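PDB 4OC9: putative O-acetylhomoserine (Thiol)-lyase from Campylobacter jejuni, which probably uses pyridoxal 5'-phosphate to convert O-acetylhomoserine and a sulfur nucleophile such as sulfide into homocysteine. Local coordinates for residues D[71-76]-D[185-190]; D[176-181]-D[195-200]; D[62-67]-D[281-286]; D[159-164]-D[332-337]; D[292-297]-D[336-341]. All blocks are in the same frame, centred on the assembly; numbering follows the deposited sequence.

Contact 1: residues D[71-76]-D[185-190]; sequences NVEGGA and ATPFLL
The carboxylate of Glu73 lies nearly parallel over one face of the Pro187 ring, shifted to its CB-CG side: CB of Pro187 is 3.5 Å from Glu73 CD, and Pro187 CG comes to 3.3 Å of Glu73 OE1. The other flat group, the Phe188 ring, is met obliquely at its outer end, where Val72 CG1 stands 4.4 Å from Phe188 CZ. The second branch of Val72 points into the proline, with CG2 3.9 Å from Pro187 CB; Glu73 thus covers one face of the proline, while Val72 CG2 meets its CB/CG end. A bend in the Glu73 chain (chi2 -73°) folds the acid group across Pro187. OE1 of Glu73 has its partners elsewhere, His202 NE2 and Asn182 ND2, and Asn182 ND2 also reaches Leu190 O. On the loop, Phe188 N bonds back to Thr186 OG1 at 3.1 Å, an ST turn that shapes the backbone round Pro187. Gly74, with positive phi, is the C-prime residue of a Schellman motif ending helix 60-73, just past the two contacting residues. The C-terminal turn of that helix thus rests on the loop between strands 177-181 and 199-203; Pro187 also touches His202 on the latter strand, while Phe188 continues onto Leu289 and Ala290 of helix 276-309.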
# COMPACT_ATOMS: atom_id res chain seq x y z
N ASN D 71 21.83 12.93 2.19
CA ASN D 71 23.10 12.24 2.40
C ASN D 71 23.74 11.82 1.10
O ASN D 71 24.93 12.04 0.92
CB ASN D 71 22.93 11.02 3.32
CG ASN D 71 22.54 11.42 4.72
OD1 ASN D 71 22.48 12.59 5.03
ND2 ASN D 71 22.22 10.45 5.55
N VAL D 72 22.97 11.26 0.18
CA VAL D 72 23.57 10.85 -1.10
C VAL D 72 24.03 12.05 -1.91
O VAL D 72 24.97 11.95 -2.65
CB VAL D 72 22.71 9.88 -1.96
CG1 VAL D 72 22.45 8.62 -1.17
CG2 VAL D 72 21.39 10.50 -2.39
N GLU D 73 23.34 13.19 -1.80
CA GLU D 73 23.74 14.41 -2.54
C GLU D 73 24.88 15.16 -1.86
O GLU D 73 25.51 16.00 -2.48
CB GLU D 73 22.57 15.37 -2.73
CG GLU D 73 21.53 15.02 -3.80
CD GLU D 73 22.02 15.22 -5.23
OE1 GLU D 73 21.17 15.15 -6.16
OE2 GLU D 73 23.23 15.46 -5.46
N GLY D 74 25.18 14.83 -0.60
CA GLY D 74 26.23 15.52 0.14
C GLY D 74 25.68 16.84 0.70
O GLY D 74 26.42 17.77 0.99
N GLY D 75 24.35 16.92 0.84
CA GLY D 75 23.70 18.12 1.36
C GLY D 75 23.40 17.99 2.84
O GLY D 75 23.81 17.04 3.47
N ALA D 76 22.65 18.94 3.38
CA ALA D 76 22.31 18.93 4.82
C ALA D 76 20.95 18.39 5.22
O ALA D 76 20.84 17.62 6.18
CB ALA D 76 22.42 20.36 5.38
N ALA D 185 20.20 13.35 -14.14
CA ALA D 185 21.54 12.84 -13.85
C ALA D 185 21.55 11.92 -12.64
O ALA D 185 22.27 10.93 -12.61
CB ALA D 185 22.48 14.00 -13.62
N THR D 186 20.73 12.27 -11.65
CA THR D 186 20.58 11.55 -10.37
C THR D 186 21.81 11.90 -9.52
O THR D 186 22.85 12.29 -10.02
CB THR D 186 20.51 10.01 -10.45
OG1 THR D 186 21.82 9.46 -10.65
CG2 THR D 186 19.54 9.55 -11.49
N PRO D 187 21.69 11.74 -8.20
CA PRO D 187 22.84 12.05 -7.37
C PRO D 187 24.02 11.12 -7.60
O PRO D 187 25.12 11.45 -7.17
CB PRO D 187 22.32 11.84 -5.94
CG PRO D 187 20.83 11.91 -6.05
CD PRO D 187 20.53 11.32 -7.39
N PHE D 188 23.79 9.99 -8.26
CA PHE D 188 24.88 9.05 -8.51
C PHE D 188 25.74 9.35 -9.70
O PHE D 188 26.81 8.78 -9.81
CB PHE D 188 24.37 7.61 -8.57
CG PHE D 188 23.82 7.14 -7.27
CD1 PHE D 188 24.64 6.55 -6.35
CD2 PHE D 188 22.47 7.32 -6.98
CE1 PHE D 188 24.14 6.14 -5.15
CE2 PHE D 188 21.95 6.90 -5.78
CZ PHE D 188 22.79 6.31 -4.86
N LEU D 189 25.30 10.22 -10.59
CA LEU D 189 26.14 10.55 -11.74
C LEU D 189 26.68 11.96 -11.64
O LEU D 189 27.67 12.28 -12.25
CB LEU D 189 25.36 10.39 -13.04
CG LEU D 189 24.79 8.96 -13.21
CD1 LEU D 189 24.08 8.84 -14.55
CD2 LEU D 189 25.89 7.92 -13.12
N LEU D 190 26.04 12.79 -10.83
CA LEU D 190 26.43 14.16 -10.67
C LEU D 190 26.02 14.72 -9.31
O LEU D 190 24.89 14.51 -8.86
CB LEU D 190 25.79 14.99 -11.79
CG LEU D 190 26.11 16.47 -11.79
CD1 LEU D 190 27.61 16.66 -11.95
CD2 LEU D 190 25.41 17.13 -12.94

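Contact 2: residues D[176-181]-D[195-200]; sequences IVSICD and HGVDVI
Ile179 and Val199 pair as neighbouring parallel strands in the seven-stranded mixed sheet of the large domain, the core of a fold-type I pyridoxal-phosphate enzyme. Two backbone bonds set the register: Val199 N to Ser178 O at 2.9 Å, and Cys180 N to Val199 O at 2.8 Å. Just before this pairing, where 195-198 is still loop, side chains take over. Ser178 N, having no strand carbonyl opposite, gives its hydrogen to Asp198 OD2 at 2.9 Å, through the lone pair pointing away from the other carboxylate oxygen and with a fairly straight N-H line of 163°. In return Asp198 N bonds Ser178 OG at 3.1 Å, with a weak second reach to Ser178 O. The other aspartate oxygen, OD1, makes a salt bridge to Arg222. A water lies 2.6 Å from Ser178 OG and donates to Gly196 O, which also receives Lys172 NZ. With chi1 of 63°, the Ser178 hydroxyl is held between its own N and carbonyl carbon, facing the loop at Val197 and Asp198. One residue further along the first strand from Ile179, Cys180 CB rests 3.8 Å from Val197 CG1.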
# COMPACT_ATOMS: atom_id res chain seq x y z
N ILE D 176 22.76 35.40 -4.75
CA ILE D 176 21.49 34.82 -5.15
C ILE D 176 21.53 33.29 -4.99
O ILE D 176 22.54 32.64 -5.29
CB ILE D 176 21.15 35.15 -6.61
CG1 ILE D 176 21.03 36.65 -6.79
CG2 ILE D 176 19.83 34.49 -7.00
CD1 ILE D 176 20.78 37.08 -8.23
N VAL D 177 20.41 32.74 -4.51
CA VAL D 177 20.28 31.29 -4.31
C VAL D 177 20.12 30.60 -5.64
O VAL D 177 19.30 31.03 -6.48
CB VAL D 177 19.04 30.95 -3.48
CG1 VAL D 177 18.81 29.45 -3.47
CG2 VAL D 177 19.15 31.50 -2.07
N SER D 178 20.96 29.59 -5.89
CA SER D 178 20.90 28.83 -7.13
C SER D 178 20.16 27.52 -6.88
O SER D 178 20.43 26.82 -5.88
CB SER D 178 22.30 28.49 -7.65
OG SER D 178 23.01 27.66 -6.73
N ILE D 179 19.25 27.20 -7.79
CA ILE D 179 18.44 25.97 -7.73
C ILE D 179 18.73 25.06 -8.92
O ILE D 179 18.54 25.46 -10.08
CB ILE D 179 16.93 26.25 -7.83
CG1 ILE D 179 16.47 27.14 -6.69
CG2 ILE D 179 16.17 24.93 -7.78
CD1 ILE D 179 15.03 27.61 -6.82
N CYS D 180 19.19 23.84 -8.65
CA CYS D 180 19.48 22.88 -9.69
C CYS D 180 18.56 21.66 -9.64
O CYS D 180 18.52 20.98 -8.65
CB CYS D 180 20.93 22.37 -9.58
SG CYS D 180 21.40 21.12 -10.81
N ASP D 181 17.89 21.38 -10.75
CA ASP D 181 17.01 20.24 -10.90
C ASP D 181 17.95 19.14 -11.41
O ASP D 181 18.36 19.14 -12.58
CB ASP D 181 15.89 20.57 -11.85
CG ASP D 181 14.92 19.42 -12.07
OD1 ASP D 181 15.35 18.24 -12.08
OD2 ASP D 181 13.72 19.71 -12.27
N HIS D 195 29.66 21.66 -6.75
CA HIS D 195 29.99 22.81 -7.52
C HIS D 195 29.36 24.12 -7.16
O HIS D 195 29.21 25.00 -8.00
CB HIS D 195 29.77 22.48 -8.98
CG HIS D 195 30.45 21.22 -9.37
ND1 HIS D 195 31.81 21.14 -9.54
CD2 HIS D 195 29.97 19.98 -9.59
CE1 HIS D 195 32.13 19.90 -9.86
NE2 HIS D 195 31.03 19.18 -9.91
N GLY D 196 29.02 24.25 -5.88
CA GLY D 196 28.43 25.48 -5.37
C GLY D 196 26.92 25.69 -5.41
O GLY D 196 26.44 26.76 -5.04
N VAL D 197 26.17 24.68 -5.86
CA VAL D 197 24.72 24.83 -5.89
C VAL D 197 24.20 24.93 -4.44
O VAL D 197 24.73 24.30 -3.54
CB VAL D 197 24.03 23.70 -6.67
CG1 VAL D 197 22.53 23.68 -6.44
CG2 VAL D 197 24.35 23.83 -8.15
N ASP D 198 23.19 25.77 -4.27
CA ASP D 198 22.58 25.99 -2.98
C ASP D 198 21.44 25.04 -2.68
O ASP D 198 21.36 24.45 -1.59
CB ASP D 198 22.05 27.44 -2.97
CG ASP D 198 23.17 28.48 -3.11
OD1 ASP D 198 24.19 28.38 -2.37
OD2 ASP D 198 23.00 29.46 -3.90
N VAL D 199 20.54 24.90 -3.66
CA VAL D 199 19.38 24.05 -3.54
C VAL D 199 19.20 23.12 -4.73
O VAL D 199 19.28 23.52 -5.87
CB VAL D 199 18.09 24.90 -3.41
CG1 VAL D 199 16.83 24.04 -3.41
CG2 VAL D 199 18.14 25.73 -2.15
N ILE D 200 18.95 21.86 -4.43
CA ILE D 200 18.71 20.84 -5.45
C ILE D 200 17.28 20.33 -5.42
O ILE D 200 16.73 20.07 -4.33
CB ILE D 200 19.62 19.63 -5.26
CG1 ILE D 200 21.04 19.97 -5.68
CG2 ILE D 200 19.14 18.48 -6.13
CD1 ILE D 200 22.04 18.87 -5.42
O HOH W 1 25.20 29.03 -6.49

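Contact 3: residues D[62-67]-D[281-286]; sequences SDVLGQ and LLLQGL
Leu286 N bonds to Leu282 O at 2.9 Å, an ordinary helical bond that places the two leucines one turn apart on helix 276-309, both on the side facing helix 60-73. Leu65 is the side chain that lies against the partner helix. With CG trans to the backbone N (chi1 179°), its two methyls spread along the opposing surface: CD2 settles 3.8 Å from Leu282 CB, while CD1 lies against the backbone at 4.0 Å from Leu283 N and stretches toward Leu286, whose CD2 is 4.4 Å from Leu65 CD1. Leu283 answers from the other helix. Its chain reaches across so that CD2 presses on the backbone of the first helix, 3.6 Å from Leu65 CA, and at the same time meets Val64 CG1 at 3.8 Å; the Val64 and Leu283 side chains approach at about a right angle. Each helix thus lays one leucine against the main chain of the other. The axes of the two short segments come within 9.5 Å at their closest, crossing at 33°. Further along helix 60-73, Leu283 and Leu286 pack on Arg68, and Leu286 on Leu69. Leu65 goes on to Pro80 of strand 77-81, and Leu283 to Val25. Helix 276-309 also belongs to the assembly, with Gln284 O bonded to Gln211 NE2 of the second subunit. No hydrogen bond crosses between the two segments: the contact is aliphatic, so their relative placing probably rests on shape and not on directional bonds.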
# COMPACT_ATOMS: atom_id res chain seq x y z
N SER D 62 8.62 9.30 5.35
CA SER D 62 9.17 10.34 4.45
C SER D 62 10.41 11.08 5.01
O SER D 62 11.25 11.55 4.25
CB SER D 62 8.11 11.29 3.96
OG SER D 62 7.39 11.85 5.03
N ASP D 63 10.58 11.12 6.33
CA ASP D 63 11.76 11.77 6.93
C ASP D 63 13.03 10.97 6.60
O ASP D 63 14.07 11.56 6.32
CB ASP D 63 11.64 11.90 8.45
CG ASP D 63 10.57 12.91 8.86
OD1 ASP D 63 10.10 13.69 7.99
OD2 ASP D 63 10.22 12.93 10.05
N VAL D 64 12.92 9.64 6.65
CA VAL D 64 14.06 8.79 6.34
C VAL D 64 14.49 9.07 4.89
O VAL D 64 15.67 9.25 4.59
CB VAL D 64 13.77 7.30 6.48
CG1 VAL D 64 14.98 6.49 6.06
CG2 VAL D 64 13.37 6.97 7.91
N LEU D 65 13.50 9.17 4.00
CA LEU D 65 13.73 9.45 2.58
C LEU D 65 14.44 10.78 2.40
O LEU D 65 15.43 10.90 1.67
CB LEU D 65 12.40 9.48 1.83
CG LEU D 65 12.45 9.78 0.33
CD1 LEU D 65 13.34 8.82 -0.47
CD2 LEU D 65 11.05 9.77 -0.24
N GLY D 66 13.93 11.80 3.07
CA GLY D 66 14.51 13.15 2.97
C GLY D 66 15.96 13.20 3.37
O GLY D 66 16.81 13.73 2.63
N GLN D 67 16.27 12.61 4.53
CA GLN D 67 17.63 12.64 5.02
C GLN D 67 18.58 11.80 4.15
O GLN D 67 19.71 12.21 3.88
CB GLN D 67 17.68 12.22 6.50
CG GLN D 67 19.02 12.51 7.13
CD GLN D 67 19.32 14.00 7.16
OE1 GLN D 67 18.52 14.82 7.68
NE2 GLN D 67 20.48 14.37 6.64
N LEU D 281 7.90 3.55 -1.12
CA LEU D 281 8.30 3.01 -2.42
C LEU D 281 9.53 3.74 -2.93
O LEU D 281 10.45 3.13 -3.45
CB LEU D 281 7.17 3.14 -3.44
CG LEU D 281 6.01 2.19 -3.19
CD1 LEU D 281 4.82 2.49 -4.06
CD2 LEU D 281 6.48 0.76 -3.41
N LEU D 282 9.54 5.06 -2.78
CA LEU D 282 10.68 5.89 -3.21
C LEU D 282 11.94 5.54 -2.41
O LEU D 282 13.03 5.57 -2.96
CB LEU D 282 10.32 7.37 -3.16
CG LEU D 282 9.24 7.69 -4.20
CD1 LEU D 282 8.64 9.08 -4.01
CD2 LEU D 282 9.78 7.53 -5.62
N LEU D 283 11.80 5.21 -1.14
CA LEU D 283 12.95 4.78 -0.37
C LEU D 283 13.47 3.51 -0.96
O LEU D 283 14.68 3.32 -1.04
CB LEU D 283 12.63 4.41 1.08
CG LEU D 283 12.59 5.47 2.17
CD1 LEU D 283 11.99 4.91 3.45
CD2 LEU D 283 14.03 5.91 2.39
N GLN D 284 12.57 2.61 -1.33
CA GLN D 284 13.02 1.34 -1.90
C GLN D 284 13.79 1.57 -3.22
O GLN D 284 14.78 0.91 -3.51
CB GLN D 284 11.85 0.36 -2.16
CG GLN D 284 10.94 0.18 -0.95
CD GLN D 284 11.65 -0.25 0.31
OE1 GLN D 284 11.58 0.49 1.29
NE2 GLN D 284 12.40 -1.34 0.29
N GLY D 285 13.29 2.51 -4.03
CA GLY D 285 13.89 2.80 -5.30
C GLY D 285 15.24 3.41 -5.08
O GLY D 285 16.18 3.10 -5.81
N LEU D 286 15.35 4.24 -4.05
CA LEU D 286 16.62 4.88 -3.77
C LEU D 286 17.69 3.84 -3.49
O LEU D 286 18.84 3.99 -3.89
CB LEU D 286 16.50 5.85 -2.60
CG LEU D 286 17.80 6.59 -2.25
CD1 LEU D 286 18.32 7.36 -3.45
CD2 LEU D 286 17.55 7.54 -1.09

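Contact 4: residues D[159-164]-D[332-337]; sequences IAIADI and KYFDKN
Swung trans to its own N (chi1 -171°), the Asp163 carboxylate leans over to Tyr333, whose ring, with chi1 -65°, leaves the last turn of helix 327-333 and puts its hydroxyl there. Tyr333 OH donates to Asp163 OD1 at a modelled 2.5 Å, very short for such a bond and doubtful in its exact length. OD1 lies at the ring's edge in its plane, with the carboxylate turned 71° from the ring. Lys332, fully extended, runs beside the tyrosine, its CG above one ring face, and makes a long salt bridge, NZ to Asp163 OD1 3.7 Å; a water also links Lys332 NZ (2.7 Å) and Asp163 OD2 (3.2 Å). On the apolar side, Ile161 CD1 meets Phe334 CE1 obliquely at 3.9 Å, and Ile164 CB backs Tyr333 CE1 at 4.1 Å. Asp163 is the centre of an inverse gamma turn and occupies the N-cap position without making a capping bond. Tyr333 OH also accepts from Glu165 N in the first turn of helix 164-174. The arrangement is a junction, joining the loop that leads into helix 164-174 of the large domain to the C-terminal end of helix 327-333.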
# COMPACT_ATOMS: atom_id res chain seq x y z
N ILE D 159 18.98 17.27 -23.37
CA ILE D 159 20.13 16.62 -22.78
C ILE D 159 21.25 17.67 -22.79
O ILE D 159 22.38 17.42 -23.12
CB ILE D 159 20.56 15.32 -23.48
CG1 ILE D 159 19.42 14.32 -23.67
CG2 ILE D 159 21.61 14.60 -22.68
CD1 ILE D 159 18.43 14.69 -24.72
N ALA D 160 20.88 18.91 -22.45
CA ALA D 160 21.84 19.99 -22.42
C ALA D 160 22.46 20.06 -21.04
O ALA D 160 21.76 20.10 -20.02
CB ALA D 160 21.16 21.29 -22.74
N ILE D 161 23.78 20.10 -21.01
CA ILE D 161 24.52 20.16 -19.76
C ILE D 161 24.92 21.58 -19.41
O ILE D 161 25.57 22.29 -20.19
CB ILE D 161 25.77 19.30 -19.81
CG1 ILE D 161 25.38 17.86 -20.10
CG2 ILE D 161 26.51 19.39 -18.49
CD1 ILE D 161 26.53 16.88 -20.19
N ALA D 162 24.58 21.97 -18.20
CA ALA D 162 24.89 23.30 -17.69
C ALA D 162 26.30 23.37 -17.12
O ALA D 162 26.74 22.44 -16.43
CB ALA D 162 23.88 23.67 -16.60
N ASP D 163 26.99 24.47 -17.38
CA ASP D 163 28.33 24.66 -16.86
C ASP D 163 28.07 25.25 -15.47
O ASP D 163 28.08 26.46 -15.25
CB ASP D 163 29.17 25.58 -17.76
CG ASP D 163 30.63 25.60 -17.36
OD1 ASP D 163 30.97 25.21 -16.21
OD2 ASP D 163 31.46 26.03 -18.20
N ILE D 164 27.89 24.34 -14.53
CA ILE D 164 27.57 24.69 -13.15
C ILE D 164 28.50 25.69 -12.49
O ILE D 164 28.02 26.67 -11.93
CB ILE D 164 27.40 23.45 -12.28
CG1 ILE D 164 26.36 22.51 -12.89
CG2 ILE D 164 26.97 23.86 -10.88
CD1 ILE D 164 26.20 21.18 -12.16
N LYS D 332 33.74 16.86 -18.00
CA LYS D 332 34.14 17.71 -16.88
C LYS D 332 33.36 17.46 -15.59
O LYS D 332 33.94 17.42 -14.51
CB LYS D 332 33.99 19.17 -17.26
CG LYS D 332 34.45 20.11 -16.16
CD LYS D 332 34.24 21.57 -16.55
CE LYS D 332 34.68 22.50 -15.43
NZ LYS D 332 34.38 23.92 -15.75
N TYR D 333 32.05 17.30 -15.70
CA TYR D 333 31.22 17.09 -14.52
C TYR D 333 30.77 15.67 -14.16
O TYR D 333 30.40 15.44 -13.01
CB TYR D 333 30.00 17.96 -14.61
CG TYR D 333 30.30 19.43 -14.57
CD1 TYR D 333 30.56 20.05 -13.36
CD2 TYR D 333 30.26 20.21 -15.71
CE1 TYR D 333 30.83 21.40 -13.29
CE2 TYR D 333 30.52 21.55 -15.65
CZ TYR D 333 30.80 22.15 -14.43
OH TYR D 333 31.04 23.53 -14.37
N PHE D 334 30.82 14.72 -15.08
CA PHE D 334 30.37 13.32 -14.80
C PHE D 334 31.55 12.37 -14.55
O PHE D 334 32.16 11.87 -15.49
CB PHE D 334 29.49 12.84 -15.95
CG PHE D 334 28.17 13.55 -16.03
CD1 PHE D 334 28.09 14.86 -16.48
CD2 PHE D 334 27.00 12.89 -15.74
CE1 PHE D 334 26.88 15.50 -16.59
CE2 PHE D 334 25.78 13.54 -15.86
CZ PHE D 334 25.72 14.85 -16.28
N ASP D 335 31.85 12.14 -13.26
CA ASP D 335 32.98 11.30 -12.86
C ASP D 335 32.95 9.82 -13.27
O ASP D 335 34.02 9.26 -13.58
CB ASP D 335 33.25 11.45 -11.37
CG ASP D 335 33.69 12.87 -10.97
OD1 ASP D 335 33.92 13.73 -11.85
OD2 ASP D 335 33.82 13.12 -9.74
N LYS D 336 31.78 9.20 -13.26
CA LYS D 336 31.64 7.78 -13.63
C LYS D 336 31.42 7.42 -15.13
O LYS D 336 31.17 6.27 -15.54
CB LYS D 336 30.52 7.15 -12.82
CG LYS D 336 30.85 6.90 -11.36
CD LYS D 336 29.70 6.17 -10.67
CE LYS D 336 29.96 5.69 -9.20
NZ LYS D 336 30.61 6.63 -8.23
N ASN D 337 31.55 8.43 -15.95
CA ASN D 337 31.38 8.30 -17.38
C ASN D 337 30.06 7.64 -17.85
O ASN D 337 30.05 6.80 -18.75
CB ASN D 337 32.57 7.60 -18.03
CG ASN D 337 32.67 7.91 -19.51
OD1 ASN D 337 32.54 9.07 -19.92
ND2 ASN D 337 32.95 6.90 -20.31
O HOH W 2 34.17 24.38 -18.39

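Contact 5: residues D[292-297]-D[336-341]; sequences RIEKHS and KNFASG
Ser297 and Ser340 make the polar link. Ser297 OG, with chi1 -63°, turns back to donate to Ile293 O at 2.8 Å; that carbonyl also takes Ser297 N, and the two donors reach it from opposite faces of its plane. The same hydroxyl oxygen then accepts from Ser340 N at 3.0 Å, but the angle of 129° makes this bond weak. A water bridges a little further out, accepting from Ala339 N at 2.9 Å and donating weakly to Ser297 O. Ser340 OG finds its own partner outside, Val184 O, while Ile293 CD1 lies against it at 3.7 Å.

The packing is carried by Phe338. Its CB and ring side press on Ser297 CB, at 3.4 Å from Phe338 CB, and Glu294 lies along the far end of the ring, with CG 3.7 Å from Phe338 CE2. Glu294 CB lies over the face near the rim, while the carboxylate passes beyond the CE2 edge of the ring, its plane 28° from the ring's. The charges of Glu294 and Lys336 are not in contact.

The backbones come closest at Ser297 and Ser340, CA atoms 4.5 Å apart. The His296 ring turns away, to Ile406 O and edge-to-face on Tyr207, the residue after the pyridoxal-phosphate-modified lysine at 206. The helix here is the long 276-309, which in fold-type I enzymes bridges the large and small domains, and it is flanked by the loop leading into strand 342-346 of the small domain's sheet.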
# COMPACT_ATOMS: atom_id res chain seq x y z
N ARG D 292 20.80 0.41 -10.91
CA ARG D 292 19.92 0.70 -12.03
C ARG D 292 20.41 1.79 -12.99
O ARG D 292 20.39 1.58 -14.20
CB ARG D 292 18.52 1.08 -11.57
CG ARG D 292 17.81 -0.05 -10.89
CD ARG D 292 16.38 0.26 -10.46
NE ARG D 292 16.26 1.28 -9.44
CZ ARG D 292 16.04 2.57 -9.66
NH1 ARG D 292 15.90 3.06 -10.88
NH2 ARG D 292 15.94 3.39 -8.63
N ILE D 293 20.84 2.93 -12.47
CA ILE D 293 21.26 4.01 -13.33
C ILE D 293 22.43 3.62 -14.25
O ILE D 293 22.56 4.14 -15.34
CB ILE D 293 21.57 5.29 -12.53
CG1 ILE D 293 21.51 6.52 -13.43
CG2 ILE D 293 22.86 5.16 -11.74
CD1 ILE D 293 20.13 6.78 -14.02
N GLU D 294 23.29 2.72 -13.80
CA GLU D 294 24.40 2.27 -14.63
C GLU D 294 23.88 1.47 -15.83
O GLU D 294 24.36 1.67 -16.95
CB GLU D 294 25.45 1.47 -13.85
CG GLU D 294 26.13 2.33 -12.77
CD GLU D 294 27.34 1.67 -12.10
OE1 GLU D 294 27.69 0.53 -12.47
OE2 GLU D 294 27.97 2.34 -11.25
N LYS D 295 22.89 0.60 -15.62
CA LYS D 295 22.32 -0.17 -16.72
C LYS D 295 21.60 0.79 -17.67
O LYS D 295 21.69 0.68 -18.89
CB LYS D 295 21.31 -1.21 -16.23
CG LYS D 295 20.73 -2.08 -17.34
CD LYS D 295 21.79 -2.98 -17.94
CE LYS D 295 21.28 -3.87 -19.09
NZ LYS D 295 20.22 -4.85 -18.78
N HIS D 296 20.83 1.71 -17.11
CA HIS D 296 20.14 2.66 -17.95
C HIS D 296 21.17 3.35 -18.85
O HIS D 296 20.91 3.56 -20.04
CB HIS D 296 19.43 3.77 -17.16
CG HIS D 296 18.17 3.36 -16.46
ND1 HIS D 296 16.97 3.23 -17.13
CD2 HIS D 296 17.88 3.28 -15.15
CE1 HIS D 296 16.02 2.96 -16.27
NE2 HIS D 296 16.55 2.97 -15.06
N SER D 297 22.28 3.75 -18.24
CA SER D 297 23.35 4.47 -18.95
C SER D 297 24.02 3.64 -20.01
O SER D 297 24.23 4.08 -21.12
CB SER D 297 24.36 5.04 -17.95
OG SER D 297 23.74 6.00 -17.09
N LYS D 336 31.78 9.20 -13.26
CA LYS D 336 31.64 7.78 -13.63
C LYS D 336 31.42 7.42 -15.13
O LYS D 336 31.17 6.27 -15.54
CB LYS D 336 30.52 7.15 -12.82
CG LYS D 336 30.85 6.90 -11.36
CD LYS D 336 29.70 6.17 -10.67
CE LYS D 336 29.96 5.69 -9.20
NZ LYS D 336 30.61 6.63 -8.23
N ASN D 337 31.55 8.43 -15.95
CA ASN D 337 31.38 8.30 -17.38
C ASN D 337 30.06 7.64 -17.85
O ASN D 337 30.05 6.80 -18.75
CB ASN D 337 32.57 7.60 -18.03
CG ASN D 337 32.67 7.91 -19.51
OD1 ASN D 337 32.54 9.07 -19.92
ND2 ASN D 337 32.95 6.90 -20.31
N PHE D 338 28.97 7.95 -17.15
CA PHE D 338 27.63 7.45 -17.47
C PHE D 338 26.82 8.72 -17.61
O PHE D 338 26.96 9.62 -16.82
CB PHE D 338 27.04 6.54 -16.40
CG PHE D 338 27.75 5.21 -16.22
CD1 PHE D 338 27.71 4.27 -17.23
CD2 PHE D 338 28.29 4.86 -15.00
CE1 PHE D 338 28.34 3.05 -17.08
CE2 PHE D 338 28.89 3.62 -14.82
CZ PHE D 338 28.92 2.72 -15.87
N ALA D 339 25.97 8.77 -18.62
CA ALA D 339 25.17 9.96 -18.88
C ALA D 339 23.65 9.82 -18.74
O ALA D 339 22.86 10.60 -19.30
CB ALA D 339 25.49 10.43 -20.27
N SER D 340 23.23 8.81 -17.99
CA SER D 340 21.80 8.53 -17.72
C SER D 340 21.06 7.93 -18.93
O SER D 340 21.65 7.63 -19.95
CB SER D 340 21.10 9.74 -17.14
OG SER D 340 19.82 9.37 -16.67
N GLY D 341 19.75 7.75 -18.79
CA GLY D 341 18.95 7.12 -19.84
C GLY D 341 18.06 7.90 -20.74
O GLY D 341 17.21 7.33 -21.41
O HOH W 3 26.14 6.79 -20.76

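Overall arrangement
The five contacts hold together the parts of one chain built as a fold-type I enzyme. Contact 2 lies in the seven-stranded sheet, its centre about 13 Å from contact 1, which it touches through Glu73 and Ile200. Contacts 1 and 3 both use helix 60-73, while contacts 3 and 5, about 21 Å apart between centres, both use helix 276-309 and reach the second subunit. Contacts 4 and 5 end on overlapping segments, 332-337 and 336-341. Along the chain, contact 5 opens after contacts 1, 2 and 3 have closed. Leu190 and Leu189 of loop 185-190 touch contact 4, and Leu189 also touches Ile293 of contact 5, linking the large domain to the C-terminal part.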